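Local structure of uncharacterized protein MJ1460 (Methanocaldococcus jannaschii DSM 2661, 2OSO) at residues Ile100-Pro105 with Cys151-Lys156; Pro115-Ile120 with Val138-Cys143; Ser52-Gly57 with Phe119-Leu124; Gln108-Glu113 with Cys143-Lys148; Leu64-Ile69 with Ala125-Glu130. The protein is of unknown function but belongs to the vinyl-4-reductase (V4R) family and binds a zinc ion within its V4R domain. The protein carries 3 engineered substitutions. All coordinates share one frame; numbering follows the deposited sequence.

Contact 1: residues Ile100-Pro105 with Cys151-Lys156. With ZN (zinc ion), chain B.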
# COMPACT_ATOMS: atom_id res chain seq x y z
N ILE A 100 6.24 10.02 22.36
CA ILE A 100 6.03 8.60 22.16
C ILE A 100 7.11 8.06 21.22
O ILE A 100 7.68 8.79 20.41
CB ILE A 100 4.58 8.31 21.64
CG1 ILE A 100 4.33 8.82 20.26
CG2 ILE A 100 3.55 8.99 22.50
CD1 ILE A 100 2.78 8.81 19.93
N LYS A 101 7.41 6.78 21.34
CA LYS A 101 8.50 6.21 20.59
C LYS A 101 8.02 5.03 19.76
O LYS A 101 7.06 4.34 20.12
CB LYS A 101 9.64 5.81 21.51
CG LYS A 101 10.22 6.93 22.44
CD LYS A 101 11.66 6.54 22.89
CE LYS A 101 12.28 7.41 24.03
NZ LYS A 101 13.58 6.81 24.59
N LEU A 102 8.69 4.80 18.65
CA LEU A 102 8.51 3.58 17.89
C LEU A 102 9.82 2.73 17.71
O LEU A 102 10.90 3.21 17.30
CB LEU A 102 7.81 3.92 16.57
CG LEU A 102 7.43 2.76 15.63
CD1 LEU A 102 6.26 1.89 16.13
CD2 LEU A 102 7.12 3.40 14.26
N SER A 103 9.72 1.47 18.13
CA SER A 103 10.78 0.46 17.97
C SER A 103 10.47 -0.46 16.78
O SER A 103 9.32 -0.82 16.57
CB SER A 103 10.85 -0.45 19.20
OG SER A 103 11.79 0.06 20.11
N ASN A 104 11.51 -0.90 16.07
CA ASN A 104 11.37 -1.80 14.89
C ASN A 104 10.40 -1.29 13.79
O ASN A 104 9.49 -2.02 13.36
CB ASN A 104 11.00 -3.22 15.37
CG ASN A 104 11.29 -4.32 14.35
OD1 ASN A 104 12.21 -4.21 13.53
ND2 ASN A 104 10.48 -5.36 14.37
N PRO A 105 10.60 -0.03 13.34
CA PRO A 105 9.73 0.60 12.36
C PRO A 105 10.05 0.08 10.94
O PRO A 105 11.00 -0.67 10.78
CB PRO A 105 10.08 2.06 12.47
CG PRO A 105 11.60 1.99 12.71
CD PRO A 105 11.77 0.82 13.64
N CYS A 151 12.52 5.51 16.83
CA CYS A 151 11.98 6.81 16.38
C CYS A 151 11.26 7.47 17.55
O CYS A 151 10.66 6.77 18.38
CB CYS A 151 11.04 6.65 15.21
SG CYS A 151 11.67 5.72 13.71
N VAL A 152 11.30 8.80 17.59
CA VAL A 152 10.68 9.60 18.63
C VAL A 152 9.79 10.68 18.02
O VAL A 152 10.21 11.46 17.16
CB VAL A 152 11.71 10.24 19.55
CG1 VAL A 152 11.01 11.08 20.63
CG2 VAL A 152 12.63 9.19 20.17
N PHE A 153 8.56 10.70 18.52
CA PHE A 153 7.53 11.63 18.07
C PHE A 153 7.09 12.55 19.22
O PHE A 153 6.76 12.08 20.32
CB PHE A 153 6.33 10.86 17.54
CG PHE A 153 6.65 9.87 16.41
CD1 PHE A 153 7.06 8.56 16.71
CD2 PHE A 153 6.51 10.23 15.08
CE1 PHE A 153 7.33 7.62 15.68
CE2 PHE A 153 6.81 9.30 14.03
CZ PHE A 153 7.18 7.99 14.34
N GLU A 154 7.07 13.84 18.92
CA GLU A 154 6.55 14.90 19.79
C GLU A 154 5.03 15.09 19.49
O GLU A 154 4.66 15.31 18.31
CB GLU A 154 7.27 16.17 19.38
CG GLU A 154 7.62 17.15 20.39
CD GLU A 154 8.81 18.00 19.88
OE1 GLU A 154 8.72 18.48 18.70
OE2 GLU A 154 9.84 18.11 20.59
N VAL A 155 4.18 14.98 20.53
CA VAL A 155 2.71 15.09 20.39
C VAL A 155 2.22 16.37 21.04
O VAL A 155 2.40 16.55 22.25
CB VAL A 155 1.93 13.89 21.04
CG1 VAL A 155 0.38 14.04 20.81
CG2 VAL A 155 2.43 12.57 20.51
N LYS A 156 1.57 17.21 20.24
CA LYS A 156 1.10 18.52 20.66
C LYS A 156 -0.39 18.63 20.45
O LYS A 156 -0.93 18.24 19.42
CB LYS A 156 1.74 19.61 19.84
CG LYS A 156 3.19 19.91 20.20
CD LYS A 156 3.83 20.84 19.17
CE LYS A 156 3.99 20.17 17.79
NZ LYS A 156 4.50 18.74 17.80
ZN ZN B . 11.42 7.27 12.04
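With CG of Phe-153 anti to the carbonyl carbon (chi1 -56°), its ring is laid back toward Leu-102, and CE1 comes within 3.8 Å of Leu-102 CB at the ring's edge. Ile-100 holds CG1 between its backbone N and carbonyl carbon (chi1 67°); from there CG1 touches Phe-153 CB, and CD1 runs on to Val-155 CG2 at 3.8 Å. Branched and aromatic residues suit this face because helix 118-132 covers it, with Ile-120 and Leu-124 pressing on Leu-102, Phe-153 and Ile-100. On the other face, Lys-101 and Val-152 form a non-hydrogen-bonded pair: the aliphatic stem of the lysine lies beside the valine, CD to CG2 3.9 Å, while its amine continues outward. Ile-100 with Phe-153 and Leu-102 with Cys-151 are hydrogen-bonded pairs, each joined by two backbone bonds, the straightest from Phe-153 N to Ile-100 O at 2.8 Å. Beside Leu-102, Cys-151 SG binds the zinc ion at 2.3 Å, and Pro-105 CG rests on the sulfur at 3.9 Å. A zinc-binding cysteine at the head of an inner strand thus joins the metal site to the antiparallel sheet of the V4R domain.

Contact 2: residues Pro115-Ile120 with Val138-Cys143. With ZN (zinc ion), chain B.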
# COMPACT_ATOMS: atom_id res chain seq x y z
N PRO A 115 14.24 12.95 9.68
CA PRO A 115 13.27 11.88 10.00
C PRO A 115 12.38 11.53 8.82
O PRO A 115 12.00 12.47 8.07
CB PRO A 115 12.48 12.49 11.18
CG PRO A 115 13.31 13.42 11.78
CD PRO A 115 14.12 14.06 10.65
N ILE A 116 11.97 10.24 8.67
CA ILE A 116 11.32 9.79 7.42
C ILE A 116 9.86 9.34 7.55
O ILE A 116 9.26 9.12 6.57
CB ILE A 116 12.13 8.71 6.62
CG1 ILE A 116 12.35 7.40 7.43
CG2 ILE A 116 13.58 9.31 6.21
CD1 ILE A 116 12.82 6.23 6.62
N HIS A 117 9.35 9.19 8.76
CA HIS A 117 8.16 8.41 8.98
C HIS A 117 6.97 9.39 9.08
O HIS A 117 6.23 9.38 10.07
CB HIS A 117 8.31 7.52 10.20
CG HIS A 117 9.21 6.34 9.99
ND1 HIS A 117 10.48 6.27 10.51
CD2 HIS A 117 9.08 5.27 9.18
CE1 HIS A 117 11.05 5.13 10.14
NE2 HIS A 117 10.21 4.51 9.31
N ASP A 118 6.79 10.17 8.01
CA ASP A 118 5.70 11.17 7.90
C ASP A 118 4.29 10.52 7.90
O ASP A 118 3.38 11.09 8.50
CB ASP A 118 5.77 11.97 6.62
CG ASP A 118 6.89 12.96 6.59
OD1 ASP A 118 7.80 12.91 7.43
OD2 ASP A 118 6.84 13.78 5.65
N PHE A 119 4.13 9.44 7.14
CA PHE A 119 2.87 8.65 7.13
C PHE A 119 2.52 8.14 8.53
O PHE A 119 1.41 8.36 9.02
CB PHE A 119 2.95 7.51 6.09
CG PHE A 119 1.75 6.63 6.04
CD1 PHE A 119 0.51 7.15 5.69
CD2 PHE A 119 1.85 5.27 6.25
CE1 PHE A 119 -0.61 6.33 5.66
CE2 PHE A 119 0.72 4.46 6.18
CZ PHE A 119 -0.49 5.01 5.85
N ILE A 120 3.48 7.53 9.23
CA ILE A 120 3.25 7.05 10.61
C ILE A 120 2.88 8.22 11.58
O ILE A 120 1.97 8.11 12.42
CB ILE A 120 4.50 6.23 11.16
CG1 ILE A 120 4.57 4.82 10.52
CG2 ILE A 120 4.46 6.21 12.71
CD1 ILE A 120 5.83 3.98 10.84
N VAL A 138 1.64 15.92 15.36
CA VAL A 138 2.70 14.96 15.72
C VAL A 138 3.88 15.18 14.80
O VAL A 138 3.75 15.18 13.55
CB VAL A 138 2.17 13.50 15.66
CG1 VAL A 138 3.28 12.42 16.04
CG2 VAL A 138 0.93 13.36 16.56
N ASN A 139 5.04 15.43 15.40
CA ASN A 139 6.23 15.76 14.68
C ASN A 139 7.37 14.81 15.09
O ASN A 139 7.68 14.68 16.24
CB ASN A 139 6.58 17.22 14.95
CG ASN A 139 7.85 17.65 14.25
OD1 ASN A 139 8.06 17.38 13.05
ND2 ASN A 139 8.69 18.39 14.97
N GLU A 140 7.97 14.14 14.12
CA GLU A 140 8.98 13.15 14.40
C GLU A 140 10.26 13.94 14.53
O GLU A 140 10.63 14.67 13.62
CB GLU A 140 9.08 12.06 13.29
CG GLU A 140 10.05 10.93 13.65
CD GLU A 140 10.16 9.86 12.58
OE1 GLU A 140 9.82 10.15 11.42
OE2 GLU A 140 10.62 8.74 12.89
N VAL A 141 10.92 13.79 15.68
CA VAL A 141 12.11 14.57 16.01
C VAL A 141 13.36 13.70 16.05
O VAL A 141 14.46 14.23 15.99
CB VAL A 141 11.89 15.33 17.37
CG1 VAL A 141 10.65 16.31 17.30
CG2 VAL A 141 11.71 14.31 18.54
N GLU A 142 13.22 12.39 16.20
CA GLU A 142 14.38 11.47 16.02
C GLU A 142 13.92 10.24 15.25
O GLU A 142 12.75 9.84 15.36
CB GLU A 142 15.00 11.00 17.36
CG GLU A 142 15.27 12.04 18.40
CD GLU A 142 15.84 11.44 19.71
OE1 GLU A 142 16.24 10.26 19.76
OE2 GLU A 142 15.88 12.17 20.71
N CYS A 143 14.81 9.60 14.52
CA CYS A 143 14.37 8.49 13.61
C CYS A 143 15.50 7.44 13.47
O CYS A 143 16.67 7.78 13.48
CB CYS A 143 13.98 9.10 12.27
SG CYS A 143 13.40 8.00 10.98
ZN ZN B . 11.42 7.27 12.04
O HOH W 1 8.78 12.42 9.92
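His-117, Glu-140 and Cys-143 give three of the four ligands of a zinc site, built where the start of helix 118-132 faces the end of strand 135-142; Cys-151 is the fourth. In the metal bonds, the zinc ion is held by His-117 ND1, by Glu-140 OE2 at 1.9 Å and by Cys-143 SG at 2.4 Å. Glu-140 suits a strand position set back from the ion, since its chain is fully extended with CG anti to the backbone N (chi1 -174°). Its OE2 lies at the edge of the imidazole, near the ring plane, and carboxylate and ring are turned 47° apart. Hydrogen bonds hold these ligands in place. Glu-140 OE1 takes the N-H of His-117 on its syn lone pair at 2.9 Å, and Ile-116 N gives a longer bond of 3.5 Å to Cys-143 SG, which would probably help to spread charge on the metal-bound sulfur. His-117 NE2 is fixed from behind by Pro-106 O. Packing surrounds the ligands: Pro-115 CB meets Cys-143 CB at 3.9 Å and also lies against the chain and carboxylate of Glu-140, while Ile-116 CG1 packs on Cys-143 SG. Asp-118, salt-bridged to Lys-7 of the second subunit, reaches Glu-140 through a single water that donates to Asp-118 OD1 at 2.7 Å and to Glu-140 OE1 at 2.9 Å.

Contact 3: residues Ser52-Gly57 with Phe119-Leu124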
# COMPACT_ATOMS: atom_id res chain seq x y z
N SER A 52 -0.32 15.27 1.18
CA SER A 52 0.97 14.76 1.72
C SER A 52 0.80 13.41 2.39
O SER A 52 -0.29 13.03 2.73
CB SER A 52 1.56 15.74 2.71
OG SER A 52 0.88 15.67 3.92
N LEU A 53 1.89 12.68 2.55
CA LEU A 53 1.84 11.43 3.30
C LEU A 53 1.36 11.61 4.77
O LEU A 53 0.69 10.74 5.33
CB LEU A 53 3.20 10.73 3.25
CG LEU A 53 3.41 10.01 1.89
CD1 LEU A 53 4.78 9.49 1.79
CD2 LEU A 53 2.41 8.85 1.77
N TYR A 54 1.72 12.72 5.39
CA TYR A 54 1.22 13.07 6.72
C TYR A 54 -0.30 13.22 6.71
O TYR A 54 -1.00 12.64 7.53
CB TYR A 54 1.85 14.36 7.18
CG TYR A 54 1.45 14.77 8.58
CD1 TYR A 54 2.08 14.24 9.67
CD2 TYR A 54 0.45 15.70 8.79
CE1 TYR A 54 1.71 14.58 10.97
CE2 TYR A 54 0.07 16.06 10.11
CZ TYR A 54 0.73 15.51 11.19
OH TYR A 54 0.37 15.83 12.51
N GLU A 55 -0.82 13.99 5.79
CA GLU A 55 -2.27 14.18 5.76
C GLU A 55 -3.05 12.90 5.44
O GLU A 55 -4.07 12.62 6.07
CB GLU A 55 -2.62 15.30 4.79
CG GLU A 55 -2.13 16.64 5.28
CD GLU A 55 -2.27 17.70 4.23
OE1 GLU A 55 -3.37 17.75 3.60
OE2 GLU A 55 -1.29 18.47 4.06
N ILE A 56 -2.54 12.08 4.53
CA ILE A 56 -3.10 10.76 4.32
C ILE A 56 -3.04 9.84 5.55
O ILE A 56 -3.98 9.10 5.84
CB ILE A 56 -2.46 10.05 3.05
CG1 ILE A 56 -2.60 10.91 1.79
CG2 ILE A 56 -3.09 8.67 2.83
CD1 ILE A 56 -4.08 11.00 1.30
N GLY A 57 -1.92 9.82 6.27
CA GLY A 57 -1.81 9.14 7.55
C GLY A 57 -2.84 9.61 8.57
O GLY A 57 -3.50 8.79 9.21
N PHE A 119 4.13 9.44 7.14
CA PHE A 119 2.87 8.65 7.13
C PHE A 119 2.52 8.14 8.53
O PHE A 119 1.41 8.36 9.02
CB PHE A 119 2.95 7.51 6.09
CG PHE A 119 1.75 6.63 6.04
CD1 PHE A 119 0.51 7.15 5.69
CD2 PHE A 119 1.85 5.27 6.25
CE1 PHE A 119 -0.61 6.33 5.66
CE2 PHE A 119 0.72 4.46 6.18
CZ PHE A 119 -0.49 5.01 5.85
N ILE A 120 3.48 7.53 9.23
CA ILE A 120 3.25 7.05 10.61
C ILE A 120 2.88 8.22 11.58
O ILE A 120 1.97 8.11 12.42
CB ILE A 120 4.50 6.23 11.16
CG1 ILE A 120 4.57 4.82 10.52
CG2 ILE A 120 4.46 6.21 12.71
CD1 ILE A 120 5.83 3.98 10.84
N ALA A 121 3.52 9.36 11.41
CA ALA A 121 3.30 10.53 12.26
C ALA A 121 1.86 11.03 12.06
O ALA A 121 1.19 11.35 13.04
CB ALA A 121 4.36 11.67 11.98
N GLY A 122 1.38 11.01 10.82
CA GLY A 122 -0.01 11.34 10.50
C GLY A 122 -0.95 10.36 11.13
O GLY A 122 -2.03 10.72 11.70
N ILE A 123 -0.61 9.09 10.97
CA ILE A 123 -1.47 8.03 11.56
C ILE A 123 -1.66 8.30 13.07
O ILE A 123 -2.77 8.25 13.59
CB ILE A 123 -0.91 6.66 11.39
CG1 ILE A 123 -1.00 6.22 9.90
CG2 ILE A 123 -1.75 5.66 12.24
CD1 ILE A 123 -0.26 4.88 9.65
N LEU A 124 -0.58 8.62 13.73
CA LEU A 124 -0.57 8.84 15.18
C LEU A 124 -1.41 10.04 15.56
O LEU A 124 -2.17 9.99 16.51
CB LEU A 124 0.87 9.01 15.68
CG LEU A 124 1.67 7.71 15.79
CD1 LEU A 124 3.13 8.07 16.10
CD2 LEU A 124 1.09 6.74 16.81
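Phe-119, the residue most covered here, turns its ring to helix 53-64. CG of Phe-119 is anti to the backbone N (chi1 178°), which carries the ring to that helix, Phe-119 CD1 lying 3.6 Å from Gly-57 CA, and Leu-53 O sits at the ring edge near its plane. Ile-123 CD1 of the same helix as Phe-119 packs over one face. Edge-to-face contacts with Phe-60 and with Phe-36 of the second subunit carry this aromatic cluster on into the dimer.

Gly-57 comes next, and its lack of a side chain is what lets the helices close. A beta carbon there would strike Phe-119 O, just as one on Gly-122 would strike Tyr-54 O. The two glycines instead meet backbone to backbone, Gly-57 C to Gly-122 C 3.3 Å. In place of interhelical hydrogen bonds there are CA-H...O contacts, from Gly-122 CA to Tyr-54 O at 3.4 Å and from Ile-123 CA to Gly-57 O at 3.2 Å.

Tyr-54 starts out away from helix 118-132, but its ring folds back beside it. Gly-122 CA makes a CH-pi contact over the ring face, 4.0 Å from the centroid, and Ala-121 CB touches CE1. The phenol OH passes on to bond Val-138 N of strand 135-142.

The short helical segments approach to 6.5 Å with a crossing angle of -34°. Running the same way, glycine-mediated and rich in CA-H...O contacts, the pair resembles the close right-handed helix packing best known from membrane proteins, and here it joins helix 53-64 to helix 118-132 of the V4R region.

Contact 4: residues Gln108-Glu113 with Cys143-Lys148. With ZN (zinc ion), chain B.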
# COMPACT_ATOMS: atom_id res chain seq x y z
N GLN A 108 14.05 0.45 7.69
CA GLN A 108 15.38 0.45 8.36
C GLN A 108 16.59 0.31 7.40
O GLN A 108 17.75 0.60 7.76
CB GLN A 108 15.41 -0.65 9.42
CG GLN A 108 14.47 -0.45 10.60
CD GLN A 108 14.41 -1.69 11.48
OE1 GLN A 108 15.44 -2.28 11.78
NE2 GLN A 108 13.21 -2.15 11.82
N TRP A 109 16.31 -0.13 6.18
CA TRP A 109 17.29 -0.14 5.08
C TRP A 109 17.51 1.28 4.50
O TRP A 109 18.33 1.46 3.60
CB TRP A 109 16.85 -1.10 3.97
CG TRP A 109 15.39 -0.96 3.55
CD1 TRP A 109 14.32 -1.66 4.04
CD2 TRP A 109 14.86 -0.08 2.56
NE1 TRP A 109 13.17 -1.24 3.45
CE2 TRP A 109 13.47 -0.27 2.53
CE3 TRP A 109 15.43 0.86 1.70
CZ2 TRP A 109 12.65 0.46 1.67
CZ3 TRP A 109 14.62 1.59 0.87
CH2 TRP A 109 13.26 1.39 0.86
N VAL A 110 16.77 2.27 5.01
CA VAL A 110 16.96 3.67 4.60
C VAL A 110 17.85 4.48 5.54
O VAL A 110 17.64 4.52 6.75
CB VAL A 110 15.59 4.41 4.45
CG1 VAL A 110 15.81 5.85 4.09
CG2 VAL A 110 14.74 3.77 3.42
N SER A 111 18.83 5.16 4.98
CA SER A 111 19.55 6.16 5.71
C SER A 111 19.26 7.60 5.20
O SER A 111 19.41 7.89 4.02
CB SER A 111 21.04 5.85 5.65
OG SER A 111 21.75 6.97 6.11
N LYS A 112 18.90 8.50 6.12
CA LYS A 112 18.54 9.88 5.79
C LYS A 112 18.87 10.81 6.99
O LYS A 112 18.67 10.41 8.14
CB LYS A 112 17.03 9.89 5.46
CG LYS A 112 16.55 11.14 4.73
CD LYS A 112 15.58 10.82 3.57
CE LYS A 112 16.33 10.47 2.33
NZ LYS A 112 15.47 10.13 1.16
N GLU A 113 19.36 12.03 6.74
CA GLU A 113 19.63 13.00 7.81
C GLU A 113 18.39 13.52 8.55
O GLU A 113 18.48 13.96 9.70
CB GLU A 113 20.40 14.22 7.29
CG GLU A 113 21.73 13.93 6.66
CD GLU A 113 22.56 15.18 6.45
OE1 GLU A 113 22.17 16.29 6.95
OE2 GLU A 113 23.64 15.07 5.82
N CYS A 143 14.81 9.60 14.52
CA CYS A 143 14.37 8.49 13.61
C CYS A 143 15.50 7.44 13.47
O CYS A 143 16.67 7.78 13.48
CB CYS A 143 13.98 9.10 12.27
SG CYS A 143 13.40 8.00 10.98
N VAL A 144 15.10 6.17 13.37
CA VAL A 144 16.01 5.03 13.18
C VAL A 144 16.87 5.24 11.93
O VAL A 144 18.05 4.88 11.89
CB VAL A 144 15.18 3.69 13.12
CG1 VAL A 144 16.05 2.48 12.70
CG2 VAL A 144 14.51 3.45 14.45
N SER A 145 16.30 5.91 10.93
CA SER A 145 17.03 6.12 9.69
C SER A 145 18.10 7.20 9.82
O SER A 145 18.94 7.35 8.92
CB SER A 145 16.04 6.36 8.54
OG SER A 145 15.30 5.17 8.26
N GLN A 146 18.10 7.92 10.94
CA GLN A 146 19.24 8.78 11.32
C GLN A 146 20.35 8.04 12.08
O GLN A 146 21.34 8.65 12.44
CB GLN A 146 18.81 9.96 12.20
CG GLN A 146 17.68 10.85 11.63
CD GLN A 146 17.21 11.86 12.68
OE1 GLN A 146 16.91 11.49 13.80
NE2 GLN A 146 17.19 13.15 12.32
N GLY A 147 20.16 6.76 12.37
CA GLY A 147 21.13 5.98 13.16
C GLY A 147 20.68 5.80 14.60
O GLY A 147 21.35 5.16 15.39
N LYS A 148 19.51 6.32 14.94
CA LYS A 148 18.96 6.16 16.29
C LYS A 148 18.37 4.76 16.48
O LYS A 148 18.11 4.03 15.50
CB LYS A 148 17.92 7.24 16.56
CG LYS A 148 18.47 8.67 16.49
CD LYS A 148 19.52 8.94 17.53
CE LYS A 148 19.04 9.70 18.74
NZ LYS A 148 20.19 10.21 19.48
ZN ZN B . 11.42 7.27 12.04
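Ser-145 lies at the tight centre of this contact, where the 3-10 turn that follows a zinc-binding cysteine docks against the extended loop leading from strand 98-103 to helix 118-132. A small hydroxyl residue suits the place: it is buried, and it bonds the loop through both its side chain and its backbone carbonyl. Ser-145 OG donates to Val-110 O at 2.9 Å from above the carbonyl plane rather than along a lone pair, and the backbone O of Ser-145 accepts the N-H of Lys-112 at 3.0 Å in a nearly straight bond. Ser-111 CA closes on the same oxygen.

Toward solvent the contact thins out. At one end the Gln-108 side chain merely crosses that of Val-144, CG to CG1 3.9 Å, and the amide of Gln-108 turns instead to Pro-105 O and Asn-104 OD1. Lys-112 likewise sends its amine off to a salt bridge with Asp-11 of the second subunit. At the other end the extended chain of Gln-146 spans the two loops: NE2 donates to Glu-113 O at 3.0 Å, close to its own amide plane, while OE1 receives Cys-143 N at 2.9 Å. A leucine in place of Gln-146 is likely to leave the Glu-113 carbonyl and the Cys-143 N-H without these mates, so that the loops could part at this end. Within the turn, Ser-145 N points back to the metal-bound sulfur, making a long bond of 3.6 Å to Cys-143 SG.

Contact 5: residues Leu64-Ile69 with Ala125-Glu130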
# COMPACT_ATOMS: atom_id res chain seq x y z
N LEU A 64 -9.04 3.95 11.09
CA LEU A 64 -8.67 2.85 11.98
C LEU A 64 -9.41 3.01 13.31
O LEU A 64 -9.91 2.04 13.89
CB LEU A 64 -7.16 2.81 12.24
CG LEU A 64 -6.19 2.44 11.12
CD1 LEU A 64 -4.76 2.72 11.61
CD2 LEU A 64 -6.36 1.02 10.68
N SER A 65 -9.52 4.26 13.76
CA SER A 65 -10.39 4.61 14.92
C SER A 65 -10.25 3.67 16.14
O SER A 65 -11.21 3.09 16.62
CB SER A 65 -11.86 4.72 14.47
OG SER A 65 -12.58 5.54 15.36
N PRO A 66 -9.04 3.57 16.71
CA PRO A 66 -8.78 2.79 17.91
C PRO A 66 -9.48 3.47 19.09
O PRO A 66 -9.57 4.70 19.13
CB PRO A 66 -7.24 2.86 18.07
CG PRO A 66 -6.85 4.08 17.35
CD PRO A 66 -7.85 4.28 16.23
N LYS A 67 -10.01 2.68 20.01
CA LYS A 67 -10.76 3.23 21.14
C LYS A 67 -9.85 3.64 22.31
O LYS A 67 -10.26 4.36 23.24
CB LYS A 67 -11.82 2.24 21.58
CG LYS A 67 -12.90 1.99 20.49
N ASN A 68 -8.60 3.18 22.28
CA ASN A 68 -7.71 3.46 23.39
C ASN A 68 -6.28 3.20 22.99
O ASN A 68 -5.99 2.81 21.84
CB ASN A 68 -8.14 2.67 24.68
CG ASN A 68 -8.20 1.15 24.49
OD1 ASN A 68 -7.29 0.53 23.95
ND2 ASN A 68 -9.27 0.53 25.03
N ILE A 69 -5.36 3.54 23.87
CA ILE A 69 -3.94 3.39 23.60
C ILE A 69 -3.61 1.91 23.42
O ILE A 69 -2.82 1.58 22.55
CB ILE A 69 -3.08 4.02 24.71
CG1 ILE A 69 -3.26 5.54 24.76
CG2 ILE A 69 -1.60 3.67 24.57
CD1 ILE A 69 -3.00 6.28 23.54
N ALA A 125 -1.35 11.10 14.76
CA ALA A 125 -2.18 12.27 15.01
C ALA A 125 -3.65 11.95 14.89
O ALA A 125 -4.47 12.41 15.70
CB ALA A 125 -1.81 13.43 14.04
N GLY A 126 -3.98 11.17 13.84
CA GLY A 126 -5.34 10.81 13.58
C GLY A 126 -5.92 9.89 14.62
O GLY A 126 -7.08 10.06 15.04
N CYS A 127 -5.13 8.89 15.03
CA CYS A 127 -5.55 7.93 16.05
C CYS A 127 -5.75 8.57 17.43
O CYS A 127 -6.69 8.26 18.14
CB CYS A 127 -4.59 6.76 16.18
SG CYS A 127 -4.61 5.65 14.77
N LEU A 128 -4.84 9.45 17.80
CA LEU A 128 -4.90 10.17 19.08
C LEU A 128 -6.09 11.11 19.16
O LEU A 128 -6.66 11.28 20.24
CB LEU A 128 -3.63 10.96 19.31
CG LEU A 128 -2.41 10.08 19.65
CD1 LEU A 128 -1.12 10.94 19.58
CD2 LEU A 128 -2.57 9.42 21.00
N GLU A 129 -6.44 11.74 18.05
CA GLU A 129 -7.74 12.46 17.99
C GLU A 129 -8.99 11.56 18.18
O GLU A 129 -9.95 11.91 18.91
CB GLU A 129 -7.84 13.27 16.70
CG GLU A 129 -9.18 14.02 16.56
CD GLU A 129 -9.33 14.83 15.29
OE1 GLU A 129 -8.33 15.29 14.71
OE2 GLU A 129 -10.50 15.02 14.86
N GLU A 130 -9.02 10.41 17.50
CA GLU A 130 -10.09 9.44 17.71
C GLU A 130 -10.21 9.00 19.21
O GLU A 130 -11.31 8.83 19.74
CB GLU A 130 -9.92 8.22 16.79
CG GLU A 130 -10.25 8.44 15.32
CD GLU A 130 -11.63 9.03 15.05
OE1 GLU A 130 -12.68 8.37 15.33
OE2 GLU A 130 -11.69 10.19 14.59
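Ser-65 OG donates to Glu-130 OE1 at 2.8 Å, the one hydrogen bond across this contact. It ties the turn of a helix-loop-helix unit, helices 53-64 and 69-79, to the flank of helix 118-132. The carboxylate is met on its anti side, with the donor 21° out of its plane. In Glu-130, CG stands anti to the carbonyl carbon (chi1 -74°), which puts it beside Ser-65, 3.7 Å from Ser-65 OG; the bend at chi2 (-53°) then curls the carboxylate round so that OE1 meets the hydroxyl. Ser-65 leaves the helix with positive phi, and its short side chain brings the hydroxyl within bonding range of the acid on the neighbouring helix. With an alanine at Glu-130, the Ser-65 hydroxyl would probably be left without this acceptor and a gap would open where CG covers the turn.

Further along the loop the contact becomes apolar. Pro-66, whose ring limits the backbone freedom of the loop between the two helices, sets its CG and CD edge on Cys-127: CG is 3.7 Å from Cys-127 CB, and both ring carbons lie 3.8 Å from SG. The compact cysteine fits beneath the proline, and its sulfur also meets Leu-64 CD1 more loosely at 4.3 Å. Ile-75 of helix 69-79 also packs on Pro-66 and Leu-64. Asn-68 OD1 caps helix 69-79 at Glu-71 N, so the helix starts at Ile-69. From that first turn the Ile-69 side chain crosses that of Leu-128 on helix 118-132, Ile-69 CD1 touching Leu-128 CD2 at 4.1 Å.

From the N terminus, helix 53-64 enters contact 3 and the turn after it contact 5; these close long loops onto successive parts of helix 118-132 and cross one another. Next, strand 98-103 opens contact 1, and the loop beyond it opens contact 4, then contact 2. These three close in reverse order along 138-156, so contact 2 nests inside contact 4, and contact 4 inside contact 1, all around the zinc ion. Contacts 3 and 5 cross contacts 1 and 4, and contact 5 crosses contact 2 as well, while contacts 2 and 3 share Phe-119 and Ile-120. Helix 118-132 thereby ties the helical layer to the sheet and metal site.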